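Local coordinates for putative Killer protein (Pseudomonas putida, PDB 6F8S) that is probably the RelE-like toxin of a HigB-type toxin-antitoxin system, a family whose members typically cleave messenger RNA at the ribosome, at residues A40-A45 and W78-T83. Numbering follows the deposited sequence.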
ATOM      1  N   ALA B  40      -1.317   5.655 -12.429  1.00 48.43           N
ATOM      2  CA  ALA B  40      -1.096   4.539 -11.502  1.00 45.44           C
ATOM      3  C   ALA B  40       0.259   4.642 -10.791  1.00 47.29           C
ATOM      4  O   ALA B  40       0.356   4.502  -9.578  1.00 42.61           O
ATOM      5  CB  ALA B  40      -1.183   3.200 -12.247  1.00 45.88           C
ATOM      6  N   MET B  41       1.308   4.881 -11.566  1.00 45.40           N
ATOM      7  CA  MET B  41       2.651   4.953 -11.023  1.00 46.25           C
ATOM      8  C   MET B  41       2.793   6.133 -10.079  1.00 51.44           C
ATOM      9  O   MET B  41       3.352   5.976  -8.984  1.00 49.57           O
ATOM     10  CB  MET B  41       3.678   5.033 -12.147  1.00 43.10           C
ATOM     11  CG  MET B  41       3.693   3.788 -12.992  1.00 48.17           C
ATOM     12  SD  MET B  41       5.056   3.759 -14.163  1.00 65.41           S
ATOM     13  CE  MET B  41       4.641   5.153 -15.197  1.00 59.02           C
ATOM     14  N   LEU B  42       2.273   7.293 -10.494  1.00 49.41           N
ATOM     15  CA  LEU B  42       2.291   8.499  -9.663  1.00 49.63           C
ATOM     16  C   LEU B  42       1.667   8.245  -8.300  1.00 48.78           C
ATOM     17  O   LEU B  42       2.235   8.616  -7.277  1.00 51.62           O
ATOM     18  CB  LEU B  42       1.544   9.654 -10.333  1.00 50.52           C
ATOM     19  CG  LEU B  42       2.249  10.536 -11.354  1.00 50.75           C
ATOM     20  CD1 LEU B  42       1.264  11.558 -11.813  1.00 59.92           C
ATOM     21  CD2 LEU B  42       3.449  11.204 -10.737  1.00 56.97           C
ATOM     22  N   ASP B  43       0.496   7.617  -8.290  1.00 49.80           N
ATOM     23  CA  ASP B  43      -0.157   7.300  -7.034  1.00 52.66           C
ATOM     24  C   ASP B  43       0.629   6.264  -6.219  1.00 56.67           C
ATOM     25  O   ASP B  43       0.622   6.313  -4.994  1.00 51.52           O
ATOM     26  CB  ASP B  43      -1.583   6.811  -7.284  1.00 54.60           C
ATOM     27  CG  ASP B  43      -2.554   7.962  -7.531  1.00 61.84           C
ATOM     28  N   ALA B  44       1.329   5.351  -6.887  1.00 48.00           N
ATOM     29  CA  ALA B  44       2.023   4.292  -6.175  1.00 44.08           C
ATOM     30  C   ALA B  44       3.407   4.730  -5.665  1.00 47.14           C
ATOM     31  O   ALA B  44       3.968   4.084  -4.801  1.00 45.41           O
ATOM     32  CB  ALA B  44       2.166   3.085  -7.062  1.00 39.43           C
ATOM     33  N   ALA B  45       3.951   5.815  -6.209  1.00 52.59           N
ATOM     34  CA  ALA B  45       5.321   6.219  -5.913  1.00 50.38           C
ATOM     35  C   ALA B  45       5.516   6.603  -4.452  1.00 56.88           C
ATOM     36  O   ALA B  45       4.699   7.301  -3.847  1.00 56.76           O
ATOM     37  CB  ALA B  45       5.740   7.370  -6.809  1.00 50.85           C
ATOM     38  N   TRP B  78       2.398  14.850 -25.003  1.00 56.84           N
ATOM     39  CA  TRP B  78       1.921  15.166 -23.656  1.00 53.60           C
ATOM     40  C   TRP B  78       2.817  14.656 -22.557  1.00 58.81           C
ATOM     41  O   TRP B  78       3.325  13.531 -22.627  1.00 57.31           O
ATOM     42  CB  TRP B  78       0.530  14.591 -23.426  1.00 54.32           C
ATOM     43  CG  TRP B  78      -0.520  15.192 -24.280  1.00 56.57           C
ATOM     44  CD1 TRP B  78      -1.099  14.622 -25.358  1.00 53.33           C
ATOM     45  CD2 TRP B  78      -1.129  16.483 -24.125  1.00 56.89           C
ATOM     46  NE1 TRP B  78      -2.035  15.470 -25.890  1.00 59.44           N
ATOM     47  CE2 TRP B  78      -2.071  16.622 -25.153  1.00 60.24           C
ATOM     48  CE3 TRP B  78      -0.964  17.532 -23.215  1.00 59.96           C
ATOM     49  CZ2 TRP B  78      -2.854  17.770 -25.306  1.00 59.03           C
ATOM     50  CZ3 TRP B  78      -1.743  18.672 -23.364  1.00 62.80           C
ATOM     51  CH2 TRP B  78      -2.671  18.784 -24.408  1.00 59.57           C
ATOM     52  N   ARG B  79       2.969  15.490 -21.531  1.00 57.60           N
ATOM     53  CA  ARG B  79       3.683  15.136 -20.321  1.00 56.39           C
ATOM     54  C   ARG B  79       2.892  15.507 -19.078  1.00 60.69           C
ATOM     55  O   ARG B  79       2.241  16.552 -19.031  1.00 60.49           O
ATOM     56  CB  ARG B  79       5.040  15.827 -20.279  1.00 55.62           C
ATOM     57  CG  ARG B  79       6.079  15.142 -21.129  1.00 56.19           C
ATOM     58  CD  ARG B  79       7.384  15.914 -21.149  1.00 60.39           C
ATOM     59  NE  ARG B  79       8.451  15.029 -21.593  1.00 71.11           N
ATOM     60  CZ  ARG B  79       9.250  14.352 -20.773  1.00 67.43           C
ATOM     61  NH1 ARG B  79       9.131  14.481 -19.458  1.00 61.79           N
ATOM     62  NH2 ARG B  79      10.177  13.553 -21.271  1.00 67.19           N
ATOM     63  N   LEU B  80       2.973  14.648 -18.064  1.00 67.38           N
ATOM     64  CA  LEU B  80       2.457  14.965 -16.735  1.00 64.49           C
ATOM     65  C   LEU B  80       3.484  15.748 -15.925  1.00 60.89           C
ATOM     66  O   LEU B  80       4.541  15.234 -15.640  1.00 65.27           O
ATOM     67  CB  LEU B  80       2.073  13.683 -15.996  1.00 61.30           C
ATOM     68  CG  LEU B  80       0.786  13.057 -16.524  1.00 63.71           C
ATOM     69  CD1 LEU B  80       0.724  11.584 -16.192  1.00 59.61           C
ATOM     70  CD2 LEU B  80      -0.429  13.797 -15.956  1.00 65.18           C
ATOM     71  N   CYS B  81       3.169  16.997 -15.591  1.00 64.55           N
ATOM     72  CA  CYS B  81       3.968  17.811 -14.664  1.00 68.63           C
ATOM     73  C   CYS B  81       3.463  17.598 -13.242  1.00 65.83           C
ATOM     74  O   CYS B  81       2.277  17.347 -13.034  1.00 63.77           O
ATOM     75  CB  CYS B  81       3.901  19.311 -15.018  1.00 71.17           C
ATOM     76  SG  CYS B  81       5.344  20.000 -15.895  1.00 85.71           S
ATOM     77  N   PHE B  82       4.364  17.709 -12.268  1.00 65.15           N
ATOM     78  CA  PHE B  82       4.002  17.566 -10.853  1.00 62.89           C
ATOM     79  C   PHE B  82       5.115  18.054  -9.932  1.00 67.82           C
ATOM     80  O   PHE B  82       6.277  18.207 -10.346  1.00 66.21           O
ATOM     81  CB  PHE B  82       3.686  16.105 -10.509  1.00 61.45           C
ATOM     82  CG  PHE B  82       4.882  15.188 -10.639  1.00 57.91           C
ATOM     83  CD1 PHE B  82       5.170  14.566 -11.843  1.00 56.89           C
ATOM     84  CD2 PHE B  82       5.728  14.972  -9.568  1.00 59.54           C
ATOM     85  CE1 PHE B  82       6.286  13.734 -11.968  1.00 60.15           C
ATOM     86  CE2 PHE B  82       6.837  14.148  -9.691  1.00 59.91           C
ATOM     87  CZ  PHE B  82       7.113  13.530 -10.895  1.00 57.45           C
ATOM     88  N   THR B  83       4.757  18.259  -8.671  1.00 64.80           N
ATOM     89  CA  THR B  83       5.756  18.522  -7.652  1.00 67.46           C
ATOM     90  C   THR B  83       5.891  17.335  -6.692  1.00 67.18           C
ATOM     91  O   THR B  83       4.901  16.778  -6.206  1.00 64.19           O
ATOM     92  CB  THR B  83       5.433  19.785  -6.847  1.00 69.57           C
ATOM     93  OG1 THR B  83       4.964  20.810  -7.735  1.00 73.27           O
ATOM     94  CG2 THR B  83       6.683  20.260  -6.076  1.00 69.27           C
TER
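Leu42 reaches from the last turn of its helix to the sheet and touches Phe82 and Leu80 with its two methyl groups. Leu42 CD2 sits over one face of the Phe82 ring in a CH-pi contact, 4.1 Å from the ring centroid and 16° off the normal. Leu42 CD2 is displaced toward the rim, 3.9 Å from Phe82 CD1. The other methyl, Leu42 CD1, meets Leu80 CD1 more loosely at 4.4 Å. CG of Phe82 lies between the backbone N and the carbonyl carbon (chi1 65°), which places the ring beside Leu42, and chi2 of -89° sets the turn of its face. Leu80 and Phe82, two residues apart on the strand, both direct their CB toward the helix, whereas that of the intervening Cys81 points away. No hydrogen bond crosses the interface; the contacts between the two segments are apolar, and all three touching residues are buried. Strand 79-85 is central in the antiparallel sheet, where Leu80 and Phe82 pair through their backbones with Ile72 and His70 of strand 69-73. Leu51 of helix 49-52 packs against both Leu42 and Phe82, while Pro89 and Val92 of strand 88-95 touch Leu42 and Leu80, respectively, extending this helix-on-sheet core of the RelE-like fold.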